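Local coordinates for ribulose-bisphosphate carboxylase (Alicyclobacillus acidocaldarius subsp. acidocaldarius, PDB 4NAS), which belongs to the RuBisCO large-chain family and joins an N-terminal alpha/beta domain to a TIM-barrel catalytic domain, here with calcium ions bound, at residues Tyr17-Arg22 with Glu27-Gly32; Pro143-Ile148 with Asp380-Val385; Asp158-Ala163 with Glu190-Ala195. All coordinates share one frame; numbering follows the deposited sequence.

Interaction 1 (Tyr17-Arg22 with Glu27-Gly32)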
# COMPACT_ATOMS: atom_id res chain seq x y z
N TYR B 17 -14.48 -11.82 5.35
CA TYR B 17 -13.61 -11.33 6.41
C TYR B 17 -13.55 -12.33 7.55
O TYR B 17 -14.54 -12.98 7.86
CB TYR B 17 -14.11 -9.99 6.97
CG TYR B 17 -14.34 -8.97 5.90
CD1 TYR B 17 -13.29 -8.14 5.47
CD2 TYR B 17 -15.57 -8.84 5.29
CE1 TYR B 17 -13.49 -7.22 4.47
CE2 TYR B 17 -15.79 -7.91 4.29
CZ TYR B 17 -14.76 -7.11 3.88
OH TYR B 17 -14.96 -6.18 2.89
N ARG B 18 -12.37 -12.46 8.15
CA ARG B 18 -12.20 -13.18 9.41
C ARG B 18 -12.03 -12.13 10.49
O ARG B 18 -11.15 -11.27 10.38
CB ARG B 18 -10.92 -14.04 9.37
CG ARG B 18 -10.64 -14.79 10.70
CD ARG B 18 -9.15 -15.09 10.89
NE ARG B 18 -8.88 -15.87 12.10
CZ ARG B 18 -8.61 -15.35 13.30
NH1 ARG B 18 -8.57 -14.04 13.48
NH2 ARG B 18 -8.37 -16.15 14.33
N LEU B 19 -12.82 -12.20 11.55
CA LEU B 19 -12.76 -11.19 12.60
C LEU B 19 -13.11 -11.76 13.97
O LEU B 19 -13.76 -12.81 14.08
CB LEU B 19 -13.68 -10.01 12.27
CG LEU B 19 -15.16 -10.32 11.96
CD1 LEU B 19 -16.02 -10.40 13.21
CD2 LEU B 19 -15.75 -9.31 11.00
N ARG B 20 -12.68 -11.05 15.02
CA ARG B 20 -13.02 -11.41 16.39
C ARG B 20 -14.00 -10.39 16.96
O ARG B 20 -13.82 -9.19 16.78
CB ARG B 20 -11.75 -11.48 17.25
CG ARG B 20 -12.00 -11.76 18.71
CD ARG B 20 -10.70 -11.94 19.47
NE ARG B 20 -10.94 -12.20 20.89
CZ ARG B 20 -10.26 -13.08 21.62
NH1 ARG B 20 -9.30 -13.80 21.08
NH2 ARG B 20 -10.57 -13.25 22.91
N ASP B 21 -15.04 -10.85 17.65
CA ASP B 21 -16.01 -9.94 18.25
C ASP B 21 -16.91 -10.72 19.19
O ASP B 21 -16.64 -11.89 19.48
CB ASP B 21 -16.85 -9.26 17.18
CG ASP B 21 -17.28 -7.86 17.58
OD1 ASP B 21 -17.62 -7.64 18.76
OD2 ASP B 21 -17.30 -6.96 16.70
N ARG B 22 -17.96 -10.07 19.68
CA ARG B 22 -18.94 -10.76 20.51
C ARG B 22 -20.10 -11.26 19.65
O ARG B 22 -20.47 -10.63 18.66
CB ARG B 22 -19.45 -9.85 21.63
CG ARG B 22 -18.35 -9.32 22.52
CD ARG B 22 -18.87 -8.91 23.89
NE ARG B 22 -19.36 -10.05 24.67
CZ ARG B 22 -18.58 -10.96 25.24
NH1 ARG B 22 -19.11 -11.96 25.93
NH2 ARG B 22 -17.26 -10.89 25.11
N GLU B 27 -24.47 -9.69 13.90
CA GLU B 27 -25.54 -9.42 12.95
C GLU B 27 -25.67 -7.93 12.65
O GLU B 27 -25.74 -7.53 11.49
CB GLU B 27 -26.86 -9.98 13.48
CG GLU B 27 -27.68 -10.74 12.44
CD GLU B 27 -27.11 -12.12 12.12
OE1 GLU B 27 -27.06 -12.47 10.92
OE2 GLU B 27 -26.75 -12.86 13.06
N ALA B 28 -25.67 -7.10 13.70
CA ALA B 28 -25.70 -5.65 13.52
C ALA B 28 -24.42 -5.12 12.85
O ALA B 28 -24.47 -4.28 11.96
CB ALA B 28 -25.92 -4.95 14.85
N ARG B 29 -23.26 -5.62 13.29
CA ARG B 29 -22.01 -5.16 12.72
C ARG B 29 -21.96 -5.45 11.22
O ARG B 29 -21.58 -4.58 10.44
CB ARG B 29 -20.81 -5.79 13.42
CG ARG B 29 -19.49 -5.27 12.90
CD ARG B 29 -18.32 -5.77 13.70
NE ARG B 29 -17.06 -5.45 13.03
CZ ARG B 29 -15.86 -5.74 13.51
NH1 ARG B 29 -15.73 -6.34 14.69
NH2 ARG B 29 -14.77 -5.41 12.82
N ALA B 30 -22.39 -6.65 10.82
CA ALA B 30 -22.45 -7.01 9.40
C ALA B 30 -23.40 -6.11 8.60
O ALA B 30 -23.06 -5.67 7.50
CB ALA B 30 -22.79 -8.50 9.22
N GLU B 31 -24.59 -5.85 9.14
CA GLU B 31 -25.56 -4.97 8.48
C GLU B 31 -25.02 -3.54 8.32
O GLU B 31 -25.21 -2.90 7.28
CB GLU B 31 -26.89 -4.96 9.26
CG GLU B 31 -28.08 -4.41 8.48
CD GLU B 31 -28.58 -5.35 7.39
OE1 GLU B 31 -29.33 -4.88 6.50
OE2 GLU B 31 -28.25 -6.55 7.42
N GLY B 32 -24.33 -3.06 9.34
CA GLY B 32 -23.71 -1.75 9.30
C GLY B 32 -22.65 -1.64 8.22
O GLY B 32 -22.58 -0.64 7.50
O HOH W 1 -12.86 -6.92 14.92

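Interaction 2 (Pro143-Ile148 with Asp380-Val385)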
# COMPACT_ATOMS: atom_id res chain seq x y z
N PRO B 143 11.07 -25.37 -17.43
CA PRO B 143 11.16 -24.20 -16.56
C PRO B 143 12.22 -23.22 -17.06
O PRO B 143 13.23 -23.63 -17.66
CB PRO B 143 11.58 -24.79 -15.21
CG PRO B 143 10.96 -26.16 -15.22
CD PRO B 143 10.95 -26.63 -16.67
N LEU B 144 11.98 -21.94 -16.81
CA LEU B 144 12.95 -20.91 -17.13
C LEU B 144 13.92 -20.78 -15.97
O LEU B 144 13.61 -21.19 -14.85
CB LEU B 144 12.21 -19.59 -17.33
CG LEU B 144 11.66 -19.32 -18.73
CD1 LEU B 144 10.49 -20.22 -19.11
CD2 LEU B 144 11.27 -17.85 -18.82
N VAL B 145 15.09 -20.21 -16.22
CA VAL B 145 16.08 -20.07 -15.15
C VAL B 145 16.41 -18.60 -15.00
O VAL B 145 16.74 -17.93 -15.99
CB VAL B 145 17.40 -20.86 -15.44
CG1 VAL B 145 18.42 -20.65 -14.33
CG2 VAL B 145 17.12 -22.35 -15.63
N MSE B 146 16.29 -18.09 -13.78
CA MSE B 146 16.58 -16.69 -13.50
C MSE B 146 17.65 -16.54 -12.41
O MSE B 146 17.60 -17.21 -11.38
CB MSE B 146 15.31 -15.95 -13.10
CG MSE B 146 15.51 -14.47 -12.76
SE MSE B 146 13.74 -13.62 -12.63
CE MSE B 146 13.13 -14.55 -11.05
N SER B 147 18.63 -15.66 -12.67
CA SER B 147 19.69 -15.33 -11.69
C SER B 147 19.47 -13.91 -11.13
O SER B 147 18.85 -13.06 -11.78
CB SER B 147 21.09 -15.50 -12.30
OG SER B 147 22.13 -15.35 -11.34
N ILE B 148 19.91 -13.66 -9.90
CA ILE B 148 19.78 -12.34 -9.30
C ILE B 148 21.15 -11.77 -8.95
O ILE B 148 21.95 -12.46 -8.33
CB ILE B 148 18.94 -12.39 -8.00
CG1 ILE B 148 17.59 -13.07 -8.26
CG2 ILE B 148 18.80 -11.00 -7.41
CD1 ILE B 148 16.96 -13.71 -7.04
N ASP B 380 21.54 -28.84 -15.78
CA ASP B 380 21.85 -30.27 -15.61
C ASP B 380 20.68 -31.05 -14.99
O ASP B 380 20.33 -32.17 -15.41
CB ASP B 380 23.12 -30.46 -14.76
CG ASP B 380 24.39 -30.02 -15.48
OD1 ASP B 380 24.43 -30.09 -16.72
OD2 ASP B 380 25.36 -29.61 -14.79
N ALA B 381 20.07 -30.46 -13.97
CA ALA B 381 18.90 -31.03 -13.30
C ALA B 381 17.68 -31.04 -14.20
O ALA B 381 16.89 -31.98 -14.19
CB ALA B 381 18.61 -30.26 -12.02
N ILE B 382 17.50 -29.97 -14.98
CA ILE B 382 16.45 -29.93 -15.98
C ILE B 382 16.64 -31.10 -16.95
O ILE B 382 15.69 -31.84 -17.25
CB ILE B 382 16.42 -28.57 -16.72
CG1 ILE B 382 15.80 -27.51 -15.81
CG2 ILE B 382 15.66 -28.69 -18.06
CD1 ILE B 382 15.68 -26.11 -16.42
N TRP B 383 17.87 -31.30 -17.41
CA TRP B 383 18.18 -32.43 -18.28
C TRP B 383 17.83 -33.77 -17.63
O TRP B 383 17.24 -34.64 -18.27
CB TRP B 383 19.65 -32.43 -18.70
CG TRP B 383 19.98 -33.55 -19.65
CD1 TRP B 383 19.95 -33.50 -21.02
CD2 TRP B 383 20.35 -34.89 -19.31
NE1 TRP B 383 20.29 -34.72 -21.54
CE2 TRP B 383 20.54 -35.59 -20.52
CE3 TRP B 383 20.54 -35.56 -18.10
CZ2 TRP B 383 20.91 -36.94 -20.55
CZ3 TRP B 383 20.90 -36.90 -18.13
CH2 TRP B 383 21.08 -37.57 -19.35
N ALA B 384 18.19 -33.92 -16.37
CA ALA B 384 17.98 -35.20 -15.69
C ALA B 384 16.50 -35.51 -15.65
O ALA B 384 16.08 -36.63 -15.99
CB ALA B 384 18.58 -35.18 -14.28
N VAL B 385 15.70 -34.53 -15.25
CA VAL B 385 14.25 -34.70 -15.18
C VAL B 385 13.64 -35.08 -16.52
O VAL B 385 12.85 -36.02 -16.61
CB VAL B 385 13.55 -33.44 -14.68
CG1 VAL B 385 12.03 -33.61 -14.78
CG2 VAL B 385 13.95 -33.13 -13.26

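Interaction 3 (Asp158-Ala163 with Glu190-Ala195)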
# COMPACT_ATOMS: atom_id res chain seq x y z
N ASP B 158 31.18 -0.94 -15.45
CA ASP B 158 32.11 -1.99 -15.87
C ASP B 158 32.07 -3.20 -14.94
O ASP B 158 32.05 -4.35 -15.40
CB ASP B 158 33.54 -1.46 -15.95
CG ASP B 158 33.86 -0.85 -17.30
OD1 ASP B 158 33.02 -0.10 -17.86
OD2 ASP B 158 34.97 -1.13 -17.82
N GLU B 159 32.09 -2.95 -13.64
CA GLU B 159 32.01 -4.03 -12.67
C GLU B 159 30.67 -4.75 -12.78
O GLU B 159 30.59 -5.97 -12.71
CB GLU B 159 32.20 -3.49 -11.25
CG GLU B 159 33.59 -2.99 -11.01
CD GLU B 159 33.74 -2.20 -9.74
OE1 GLU B 159 34.90 -1.90 -9.37
OE2 GLU B 159 32.73 -1.87 -9.11
N LEU B 160 29.61 -3.96 -12.95
CA LEU B 160 28.27 -4.51 -13.12
C LEU B 160 28.21 -5.43 -14.34
O LEU B 160 27.67 -6.54 -14.28
CB LEU B 160 27.27 -3.37 -13.25
CG LEU B 160 26.93 -2.64 -11.94
CD1 LEU B 160 26.06 -1.42 -12.22
CD2 LEU B 160 26.24 -3.61 -10.98
N VAL B 161 28.81 -4.98 -15.43
CA VAL B 161 28.76 -5.71 -16.70
C VAL B 161 29.40 -7.08 -16.56
O VAL B 161 28.85 -8.09 -17.04
CB VAL B 161 29.43 -4.89 -17.83
CG1 VAL B 161 29.96 -5.81 -18.94
CG2 VAL B 161 28.45 -3.85 -18.37
N GLU B 162 30.54 -7.12 -15.88
CA GLU B 162 31.25 -8.36 -15.64
C GLU B 162 30.41 -9.32 -14.82
O GLU B 162 30.40 -10.53 -15.08
CB GLU B 162 32.58 -8.10 -14.94
CG GLU B 162 33.25 -9.35 -14.43
N ALA B 163 29.71 -8.76 -13.83
CA ALA B 163 28.86 -9.54 -12.95
C ALA B 163 27.69 -10.08 -13.76
O ALA B 163 27.20 -11.19 -13.52
CB ALA B 163 28.36 -8.68 -11.79
N GLU B 190 18.99 3.06 -17.93
CA GLU B 190 19.07 3.04 -19.38
C GLU B 190 20.46 2.59 -19.85
O GLU B 190 20.58 1.86 -20.84
CB GLU B 190 18.62 4.37 -20.02
CG GLU B 190 18.56 5.59 -19.13
CD GLU B 190 17.40 5.58 -18.11
OE1 GLU B 190 16.21 5.60 -18.49
OE2 GLU B 190 17.71 5.58 -16.92
N ASP B 191 21.50 3.01 -19.14
CA ASP B 191 22.86 2.60 -19.48
C ASP B 191 23.10 1.11 -19.19
O ASP B 191 23.87 0.45 -19.89
CB ASP B 191 23.90 3.45 -18.74
CG ASP B 191 24.05 4.85 -19.35
OD1 ASP B 191 23.57 5.08 -20.48
OD2 ASP B 191 24.66 5.71 -18.68
N ARG B 192 22.45 0.60 -18.14
CA ARG B 192 22.52 -0.83 -17.83
C ARG B 192 21.86 -1.67 -18.91
O ARG B 192 22.39 -2.70 -19.32
CB ARG B 192 21.92 -1.14 -16.45
CG ARG B 192 22.63 -0.41 -15.33
CD ARG B 192 22.40 -1.07 -13.98
NE ARG B 192 20.98 -1.20 -13.65
CZ ARG B 192 20.27 -0.27 -13.03
NH1 ARG B 192 20.82 0.88 -12.69
NH2 ARG B 192 18.99 -0.50 -12.74
N VAL B 193 20.70 -1.23 -19.39
CA VAL B 193 20.00 -2.01 -20.41
C VAL B 193 20.88 -2.09 -21.67
O VAL B 193 21.10 -3.17 -22.21
CB VAL B 193 18.61 -1.43 -20.75
CG1 VAL B 193 18.03 -2.12 -21.98
CG2 VAL B 193 17.64 -1.57 -19.53
N ARG B 194 21.40 -0.94 -22.11
CA ARG B 194 22.25 -0.89 -23.30
C ARG B 194 23.45 -1.81 -23.18
O ARG B 194 23.73 -2.59 -24.08
CB ARG B 194 22.75 0.53 -23.55
CG ARG B 194 21.71 1.50 -24.09
CD ARG B 194 22.39 2.69 -24.78
NE ARG B 194 21.45 3.80 -24.99
CZ ARG B 194 21.16 4.70 -24.07
NH1 ARG B 194 21.72 4.65 -22.86
NH2 ARG B 194 20.30 5.68 -24.34
N ALA B 195 24.14 -1.71 -22.04
CA ALA B 195 25.41 -2.40 -21.83
C ALA B 195 25.26 -3.91 -21.68
O ALA B 195 26.04 -4.67 -22.27
CB ALA B 195 26.13 -1.82 -20.62

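Interaction 1 (Tyr17-Arg22 with Glu27-Gly32)
Arg29 lays one face of its guanidinium over the Leu19 methyl CD2, while NH1 at the edge turns to Asp21. The charged pair is a salt bridge through a single hydrogen bond from Arg29 NH1 to Asp21 OD2, 2.6 Å long with an N-H...O angle of 151°. OD2 lies almost in the guanidinium plane, but the nitrogen meets OD2 on its anti side, out of the carboxylate plane, and the two flat groups stand 71° apart. Arg29 gets there as a straight arm: CG is anti to the backbone N (chi1 -177°) and the chain stays extended to NE, so CD also passes 3.4 Å from Asp21 OD2. A water accepts from Arg29 NH1 at 2.9 Å and lies 3.1 Å from Arg20 O, to which it can donate. The other carboxylate oxygen, Asp21 OD1, takes the backbone N of Arg22 at 2.6 Å. Ile108 of the neighbouring strand 108-114 also touches Leu19 and Arg29, placing the contact where helix 26-36 packs on the N-terminal domain's sheet. With both Asp21 oxygens used and a guanidinium close by, the carboxylate is probably ionised, and the helix is tied to the strand by charge as well as packing.

Interaction 2 (Pro143-Ile148 with Asp380-Val385)
Ile382 puts its CD1 methyl between Pro143 and Val145, and it is the only side chain of its helix segment to touch the strand segment. Read along the helix, Asp380 comes first and gives its carbonyl O to the N of Ala384 at 2.9 Å, an ordinary helical hydrogen bond that spans Ile382. The small side chain of Ala381 follows. Ile382 then points toward the strand. Its CG1 branch is anti to the carbonyl carbon (chi1 -75°) and CD1 continues extended from it, which makes the methyl the leading atom. CD1 lies 3.7 Å from Pro143 O, a van der Waals approach to the peptide oxygen, and 4.5 Å from Pro143 CB on the ring. From Val145 the CG2 branch, the one beside the backbone N, comes within 4.1 Å of Ile382 CD1, and the two side chains overlap at their ends, pointing opposite ways. Trp383 stacks on His387 instead. Val385, a turn after Ile382, shares Tyr349 with Pro143 and Ile382, so helix 345-352 borders the same apolar cluster. Strand 144-146 pairs in parallel with strand 357-359, and helix 371-386 follows the latter in the chain; the contact thus joins the first barrel strand to the last barrel helix. No hydrogen bond links the segments, so the buried join depends on dispersion and the exclusion of water, with shape rather than charge setting its fit.

Interaction 3 (Asp158-Ala163 with Glu190-Ala195)
Arg192 NE is hydrogen-bonded to Tyr213 OH, NH2 of the same guanidinium forms a salt bridge with Asp177, and a weak bond runs from NH1 to Ala187 O; nearer the backbone than this held head, the aliphatic shaft of Arg192 lies against Leu160. The touching atoms are Arg192 CD and Leu160 CD1, 4.1 Å apart, and the two side chains cross at a slant. A bend in the arginine chain (chi3 -56°) carries the guanidinium away from the line of the methylenes, so the greasy part can serve the helix packing while the charged end is held elsewhere. Leu160 is buried and points toward the other helix.

One turn further along the second helix, Ala195 CB meets Val161 CG2 at 3.8 Å. This is the tightest side-chain approach of the pair, and it lies where the backbones come nearest, Val161 CA to Ala195 CA being 7.0 Å. CG2 is the valine branch beside the backbone N, and the small alanine lets the helices draw in here. On the same helix Arg194 NH1 and Asp191 OD1 form an internal salt bridge of 3.0 Å, separate from the packing surface. Tyr196 and Lys199 extend the contact along helix 189-207, while Glu159 on the first helix forms a salt bridge with Arg49 of the second subunit.

Asp177 sits in the chain between Lys176, the carboxylated lysine, and Asp178; these two and Glu179 bind calcium. The arrangement is that of neighbouring outer helices of a TIM barrel, with an arginine at their interface bonded to Asp177, next to the metal ligands.

Interaction 1 comes first along the chain and belongs to the N-terminal domain, joining strand 12-22 to helix 26-36; interactions 2 and 3 both lie in the TIM-barrel domain, on the opposite side of the chain's centre. The centre of interaction 1 is about 48 Å from that of interaction 2 and 55 Å from that of interaction 3. The two barrel contacts are closer, with centres 24 Å and nearest atoms about 7 Å apart, yet they do not touch. Strand 144-146 precedes helix 157-168, so interaction 3 packs early barrel helices together, whereas interaction 2 sets the last barrel helix against the first strand, consistent with ring closure, and interaction 1 holds within a separate domain.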